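Long-range contacts in uncharacterized protein (Pyrococcus furiosus, PDB 4XLZ), which probably removes an acetyl group from N,N'-diacetylchitobiose, as a metal-dependent deacetylase of carbohydrate esterase family 14: residues A[18-23]-A[252-257]; A[24-29]-A[195-200]. One frame throughout, in Å; residues are numbered along the deposited sequence.

Contact 1 of 2, residues A[18-23]-A[252-257]; sequences EVLEFN and VMPGLF
Phe22 and Pro254 meet through a CH-pi contact, the proline ring lying across one face of the phenyl ring. Pro254 CD stands 3.8 Å from the centroid of the Phe22 ring and 17° off its normal, while Pro254 CG reaches the same face over Phe22 CG and CD1. Phe22 carries CG anti to its backbone N (chi1 -178°), which stretches the ring out from the N-terminal chain and along the backbone of 252-254. There its leading edge meets a polar atom: Phe22 CZ is 3.4 Å from Val252 O, which lies near the ring plane. A methyl of Val252 adds a looser touch, with CG1 4.1 Å from Phe22 CE1.

The remaining contacts are purely aliphatic or aliphatic-aromatic and belong to Leu20, whose two methyls divide the work. Leu20 CD1 sits 3.8 Å from Pro254 CB and equally close to Phe257 CE1, and Leu20 CD2 meets Leu256 CD2 at 3.9 Å. Pro254 is thus wedged between Leu20 and Phe22. The turn that presents Leu256 and Phe257 is closed by a backbone hydrogen bond from Phe257 N to Pro254 O (2.9 Å). Glu21, the first residue beyond helix 8-19 to leave helical angles, has positive phi (52°) and lies between Leu20 and Phe22 in sequence. Leu16 of helix 8-19 packs against Phe22, Pro254 and Phe257, and Phe230 of the second subunit against Leu256.

With an alanine at Phe22, the face of Pro254 is likely to lose its aromatic partner and a gap to open beside Val252. No hydrogen bond joins the two segments, so the chain just after helix 8-19 is fastened to the loop after strand 247-250 by shape and apolar burial, with the proline-phenyl contact giving it a defined orientation.

Contact 2 of 2, residues A[24-29]-A[195-200]; sequences LENPFE and PNYIVD
Tyr197 is gripped on a face and at an edge by two consecutive residues, Pro27 and Phe28, and also shares a water with the backbone of Phe28. It belongs to a classic beta bulge, in which Asn196 and Tyr197 both face Phe250 where strand 197-200 begins and strand 247-250 ends; Pro27 and Phe28 are the middle residues of a type I beta turn from Asn26 to Glu29.

Pro27 CD lies over the centre of the tyrosine ring, 3.5 Å from its centroid and 13° off the normal, a close CH-pi contact, with Pro27 CG beside it above Tyr197 CD2. The phenyl ring makes a T-shaped pair: the edge of Tyr197 points toward the face of Phe28, planes at 83° and centroids 5.2 Å apart. Phe28 CE2 also reaches Val199 CG2 at 4.2 Å. This buried phenylalanine carries the contact into the core, where its ring meets those of Phe137, Phe186 and Phe250.

At the other end, Leu24 lays its methyls across Asn196, with CD2 3.6 Å from Asn196 OD1; its CG is anti to the carbonyl carbon (chi1 -67°), which turns the branch toward that amide. The amide has polar partners of its own, OD1 accepting from Val252 N and ND2 donating to Ile267 O, so the leucine packs against a group already held. The carbonyl oxygens of Leu24 and Glu25 lie obliquely beside Tyr197 CD1 and CE1.

No direct hydrogen bond crosses between the segments; one ordered water supplies the polar link, accepting from Phe28 N at 2.8 Å and hydrogen-bonded to Tyr197 OH at 2.8 Å.

Overall arrangement
The two contacts lie with their centres about 14 Å apart, on the same side of the chain's centre. Residues 18-23 and 24-29 are consecutive, one run of chain leading from helix 8-19 toward strand 33-38 of the parallel sheet. Their partners come later, 195-200 before 252-257, so contact 2 is nested inside the loop closed by contact 1. One partner supplies strand 197-200 of the small antiparallel sheet and the other follows its second strand, 247-250; the two contacts touch directly, Leu24 also packing on the backbone of Val252. The N-terminal connection is thereby docked along that sheet, with contact 1 also meeting the second subunit.

Contact 1 of 2, residues A[18-23]-A[252-257]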
loop_
_atom_site.group_PDB
_atom_site.type_symbol
_atom_site.label_atom_id
_atom_site.label_comp_id
_atom_site.label_asym_id
_atom_site.label_seq_id
_atom_site.Cartn_x
_atom_site.Cartn_y
_atom_site.Cartn_z
ATOM N N GLU A 18 -22.295 38.694 -1.109
ATOM C CA GLU A 18 -21.313 39.721 -0.748
ATOM C C GLU A 18 -19.993 39.173 -0.359
ATOM O O GLU A 18 -18.932 39.730 -0.721
ATOM C CB GLU A 18 -21.809 40.608 0.403
ATOM C CG GLU A 18 -23.111 41.302 0.022
ATOM C CD GLU A 18 -23.649 42.227 1.111
ATOM O OE1 GLU A 18 -22.993 42.407 2.150
ATOM O OE2 GLU A 18 -24.804 42.638 0.937
ATOM N N VAL A 19 -19.959 38.186 0.531
ATOM C CA VAL A 19 -18.648 37.786 0.991
ATOM C C VAL A 19 -17.918 36.897 -0.064
ATOM O O VAL A 19 -16.703 37.072 -0.300
ATOM C CB VAL A 19 -18.826 36.959 2.277
ATOM C CG1 VAL A 19 -17.495 36.317 2.781
ATOM C CG2 VAL A 19 -19.481 37.860 3.428
ATOM N N LEU A 20 -18.694 36.009 -0.699
ATOM C CA LEU A 20 -18.060 35.004 -1.635
ATOM C C LEU A 20 -18.155 35.475 -3.094
ATOM O O LEU A 20 -17.529 34.881 -3.986
ATOM C CB LEU A 20 -18.717 33.625 -1.387
ATOM C CG LEU A 20 -18.509 33.042 -0.019
ATOM C CD1 LEU A 20 -19.279 31.740 0.101
ATOM C CD2 LEU A 20 -17.000 32.893 0.349
ATOM N N GLU A 21 -18.975 36.477 -3.342
ATOM C CA GLU A 21 -19.206 37.085 -4.679
ATOM C C GLU A 21 -19.540 36.007 -5.666
ATOM O O GLU A 21 -18.991 35.961 -6.832
ATOM C CB GLU A 21 -17.943 37.884 -5.129
ATOM C CG GLU A 21 -17.647 38.978 -4.061
ATOM C CD GLU A 21 -16.367 39.828 -4.337
ATOM O OE1 GLU A 21 -15.657 40.167 -3.387
ATOM O OE2 GLU A 21 -16.113 40.187 -5.485
ATOM N N PHE A 22 -20.436 35.102 -5.227
ATOM C CA PHE A 22 -20.733 33.939 -6.045
ATOM C C PHE A 22 -21.859 34.267 -7.035
ATOM O O PHE A 22 -22.887 34.711 -6.669
ATOM C CB PHE A 22 -21.123 32.767 -5.132
ATOM C CG PHE A 22 -21.405 31.506 -5.874
ATOM C CD1 PHE A 22 -20.354 30.878 -6.516
ATOM C CD2 PHE A 22 -22.693 31.059 -5.911
ATOM C CE1 PHE A 22 -20.646 29.634 -7.214
ATOM C CE2 PHE A 22 -23.037 29.814 -6.634
ATOM C CZ PHE A 22 -21.923 29.186 -7.257
ATOM N N ASN A 23 -21.633 33.943 -8.278
ATOM C CA ASN A 23 -22.612 34.184 -9.290
ATOM C C ASN A 23 -22.605 33.020 -10.280
ATOM O O ASN A 23 -21.537 32.542 -10.669
ATOM C CB ASN A 23 -22.239 35.540 -9.969
ATOM C CG ASN A 23 -23.161 35.911 -11.007
ATOM O OD1 ASN A 23 -24.334 36.189 -10.743
ATOM N ND2 ASN A 23 -22.666 35.928 -12.232
ATOM N N VAL A 252 -21.174 24.183 -10.019
ATOM C CA VAL A 252 -20.159 25.166 -9.595
ATOM C C VAL A 252 -20.509 25.659 -8.226
ATOM O O VAL A 252 -21.704 25.885 -7.916
ATOM C CB VAL A 252 -20.048 26.389 -10.598
ATOM C CG1 VAL A 252 -18.982 27.392 -10.160
ATOM C CG2 VAL A 252 -19.796 25.912 -12.067
HETATM N N MSE A 253 -19.532 25.765 -7.316
HETATM C CA MSE A 253 -19.812 26.256 -5.973
HETATM C C MSE A 253 -18.592 27.129 -5.557
HETATM O O MSE A 253 -17.488 27.019 -6.099
HETATM C CB MSE A 253 -19.798 25.091 -4.928
HETATM C CG MSE A 253 -20.850 23.987 -5.221
HETATM SE SE MSE A 253 -21.052 22.779 -3.750
HETATM C CE MSE A 253 -19.218 21.947 -3.961
ATOM N N PRO A 254 -18.789 28.006 -4.585
ATOM C CA PRO A 254 -17.686 28.766 -4.040
ATOM C C PRO A 254 -16.678 27.725 -3.477
ATOM O O PRO A 254 -17.092 26.643 -2.932
ATOM C CB PRO A 254 -18.321 29.473 -2.781
ATOM C CG PRO A 254 -19.781 29.595 -3.086
ATOM C CD PRO A 254 -20.064 28.269 -3.881
ATOM N N GLY A 255 -15.409 28.079 -3.470
ATOM C CA GLY A 255 -14.329 27.140 -2.917
ATOM C C GLY A 255 -14.686 26.751 -1.528
ATOM O O GLY A 255 -14.467 25.570 -1.105
ATOM N N LEU A 256 -15.157 27.695 -0.718
ATOM C CA LEU A 256 -15.454 27.392 0.725
ATOM C C LEU A 256 -16.416 26.239 0.843
ATOM O O LEU A 256 -16.351 25.500 1.829
ATOM C CB LEU A 256 -16.113 28.694 1.314
ATOM C CG LEU A 256 -16.338 28.710 2.763
ATOM C CD1 LEU A 256 -14.987 28.995 3.377
ATOM C CD2 LEU A 256 -17.265 30.052 3.056
ATOM N N PHE A 257 -17.348 26.036 -0.099
ATOM C CA PHE A 257 -18.448 25.100 0.120
ATOM C C PHE A 257 -17.988 23.644 -0.036
ATOM O O PHE A 257 -18.755 22.782 0.263
ATOM C CB PHE A 257 -19.586 25.364 -0.892
ATOM C CG PHE A 257 -20.592 26.465 -0.437
ATOM C CD1 PHE A 257 -20.174 27.519 0.376
ATOM C CD2 PHE A 257 -21.927 26.321 -0.826
ATOM C CE1 PHE A 257 -21.102 28.528 0.798
ATOM C CE2 PHE A 257 -22.874 27.317 -0.436
ATOM C CZ PHE A 257 -22.474 28.408 0.383
#

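Contact 2 of 2, residues A[24-29]-A[195-200]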
loop_
_atom_site.group_PDB
_atom_site.type_symbol
_atom_site.label_atom_id
_atom_site.label_comp_id
_atom_site.label_asym_id
_atom_site.label_seq_id
_atom_site.Cartn_x
_atom_site.Cartn_y
_atom_site.Cartn_z
ATOM N N LEU A 24 -23.789 32.571 -10.696
ATOM C CA LEU A 24 -23.925 31.496 -11.712
ATOM C C LEU A 24 -24.417 32.116 -13.007
ATOM O O LEU A 24 -24.863 31.420 -13.904
ATOM C CB LEU A 24 -24.923 30.450 -11.240
ATOM C CG LEU A 24 -24.464 29.613 -10.000
ATOM C CD1 LEU A 24 -25.672 29.014 -9.216
ATOM C CD2 LEU A 24 -23.581 28.539 -10.401
ATOM N N GLU A 25 -24.253 33.403 -13.163
ATOM C CA GLU A 25 -24.769 34.003 -14.387
ATOM C C GLU A 25 -23.915 33.538 -15.559
ATOM O O GLU A 25 -24.438 32.993 -16.522
ATOM C CB GLU A 25 -24.803 35.556 -14.273
ATOM C CG GLU A 25 -26.060 36.183 -14.838
ATOM C CD GLU A 25 -27.230 35.951 -13.895
ATOM O OE1 GLU A 25 -27.111 36.341 -12.694
ATOM O OE2 GLU A 25 -28.250 35.369 -14.352
ATOM N N ASN A 26 -22.615 33.776 -15.536
ATOM C CA ASN A 26 -21.837 33.355 -16.699
ATOM C C ASN A 26 -20.485 32.914 -16.080
ATOM O O ASN A 26 -19.523 33.624 -16.202
ATOM C CB ASN A 26 -21.671 34.537 -17.671
ATOM C CG ASN A 26 -21.731 34.129 -19.203
ATOM O OD1 ASN A 26 -22.725 34.487 -19.876
ATOM N ND2 ASN A 26 -20.669 33.419 -19.766
ATOM N N PRO A 27 -20.466 31.767 -15.371
ATOM C CA PRO A 27 -19.232 31.416 -14.640
ATOM C C PRO A 27 -17.990 31.278 -15.489
ATOM O O PRO A 27 -16.869 31.343 -14.905
ATOM C CB PRO A 27 -19.600 30.166 -13.872
ATOM C CG PRO A 27 -20.727 29.535 -14.699
ATOM C CD PRO A 27 -21.468 30.679 -15.292
ATOM N N PHE A 28 -18.114 31.028 -16.794
ATOM C CA PHE A 28 -16.910 30.775 -17.641
ATOM C C PHE A 28 -16.488 31.967 -18.475
ATOM O O PHE A 28 -15.487 31.875 -19.192
ATOM C CB PHE A 28 -17.112 29.588 -18.597
ATOM C CG PHE A 28 -17.731 28.352 -17.929
ATOM C CD1 PHE A 28 -17.505 28.058 -16.576
ATOM C CD2 PHE A 28 -18.532 27.498 -18.698
ATOM C CE1 PHE A 28 -18.028 26.918 -16.063
ATOM C CE2 PHE A 28 -19.061 26.343 -18.164
ATOM C CZ PHE A 28 -18.820 26.094 -16.818
ATOM N N GLU A 29 -17.203 33.089 -18.284
ATOM C CA GLU A 29 -17.002 34.269 -19.108
ATOM C C GLU A 29 -15.572 34.829 -19.078
ATOM O O GLU A 29 -15.097 35.281 -20.120
ATOM C CB GLU A 29 -17.993 35.299 -18.620
ATOM C CG GLU A 29 -17.652 36.715 -18.939
ATOM C CD GLU A 29 -18.806 37.562 -18.501
ATOM O OE1 GLU A 29 -19.723 37.631 -19.345
ATOM O OE2 GLU A 29 -18.835 37.995 -17.299
ATOM N N PRO A 195 -26.647 19.758 -11.272
ATOM C CA PRO A 195 -26.038 20.897 -11.921
ATOM C C PRO A 195 -26.700 22.189 -11.434
ATOM O O PRO A 195 -27.904 22.185 -11.085
ATOM C CB PRO A 195 -26.426 20.662 -13.431
ATOM C CG PRO A 195 -27.780 19.919 -13.317
ATOM C CD PRO A 195 -27.640 18.957 -12.104
ATOM N N ASN A 196 -25.940 23.252 -11.481
ATOM C CA ASN A 196 -26.502 24.607 -11.186
ATOM C C ASN A 196 -26.184 25.584 -12.284
ATOM O O ASN A 196 -26.508 26.796 -12.157
ATOM C CB ASN A 196 -26.192 25.133 -9.797
ATOM C CG ASN A 196 -24.735 25.068 -9.463
ATOM O OD1 ASN A 196 -23.886 24.995 -10.313
ATOM N ND2 ASN A 196 -24.465 25.220 -8.190
ATOM N N TYR A 197 -25.522 25.124 -13.324
ATOM C CA TYR A 197 -25.281 25.959 -14.513
ATOM C C TYR A 197 -25.398 25.061 -15.729
ATOM O O TYR A 197 -24.717 23.968 -15.803
ATOM C CB TYR A 197 -23.893 26.578 -14.437
ATOM C CG TYR A 197 -23.565 27.391 -15.684
ATOM C CD1 TYR A 197 -24.350 28.529 -15.932
ATOM C CD2 TYR A 197 -22.543 27.026 -16.605
ATOM C CE1 TYR A 197 -24.084 29.310 -17.111
ATOM C CE2 TYR A 197 -22.329 27.780 -17.798
ATOM C CZ TYR A 197 -23.088 28.906 -17.980
ATOM O OH TYR A 197 -22.775 29.691 -19.108
ATOM N N ILE A 198 -26.252 25.435 -16.721
ATOM C CA ILE A 198 -26.428 24.566 -17.899
ATOM C C ILE A 198 -26.061 25.364 -19.168
ATOM O O ILE A 198 -26.436 26.561 -19.284
ATOM C CB ILE A 198 -27.929 24.205 -18.117
ATOM C CG1 ILE A 198 -28.577 23.722 -16.874
ATOM C CG2 ILE A 198 -28.106 23.306 -19.381
ATOM C CD1 ILE A 198 -27.977 22.411 -16.440
ATOM N N VAL A 199 -25.274 24.745 -20.040
ATOM C CA VAL A 199 -24.856 25.388 -21.285
ATOM C C VAL A 199 -25.772 24.784 -22.381
ATOM O O VAL A 199 -25.916 23.542 -22.491
ATOM C CB VAL A 199 -23.441 25.029 -21.587
ATOM C CG1 VAL A 199 -22.982 25.541 -23.009
ATOM C CG2 VAL A 199 -22.496 25.657 -20.487
ATOM N N ASP A 200 -26.401 25.712 -23.184
ATOM C CA ASP A 200 -27.219 25.173 -24.309
ATOM C C ASP A 200 -26.317 24.710 -25.432
ATOM O O ASP A 200 -25.496 25.520 -25.907
ATOM C CB ASP A 200 -28.111 26.369 -24.771
ATOM C CG ASP A 200 -29.006 25.959 -25.950
ATOM O OD1 ASP A 200 -29.024 24.833 -26.383
ATOM O OD2 ASP A 200 -29.720 26.924 -26.413
HETATM O O HOH W 1 -20.317 31.035 -18.598
#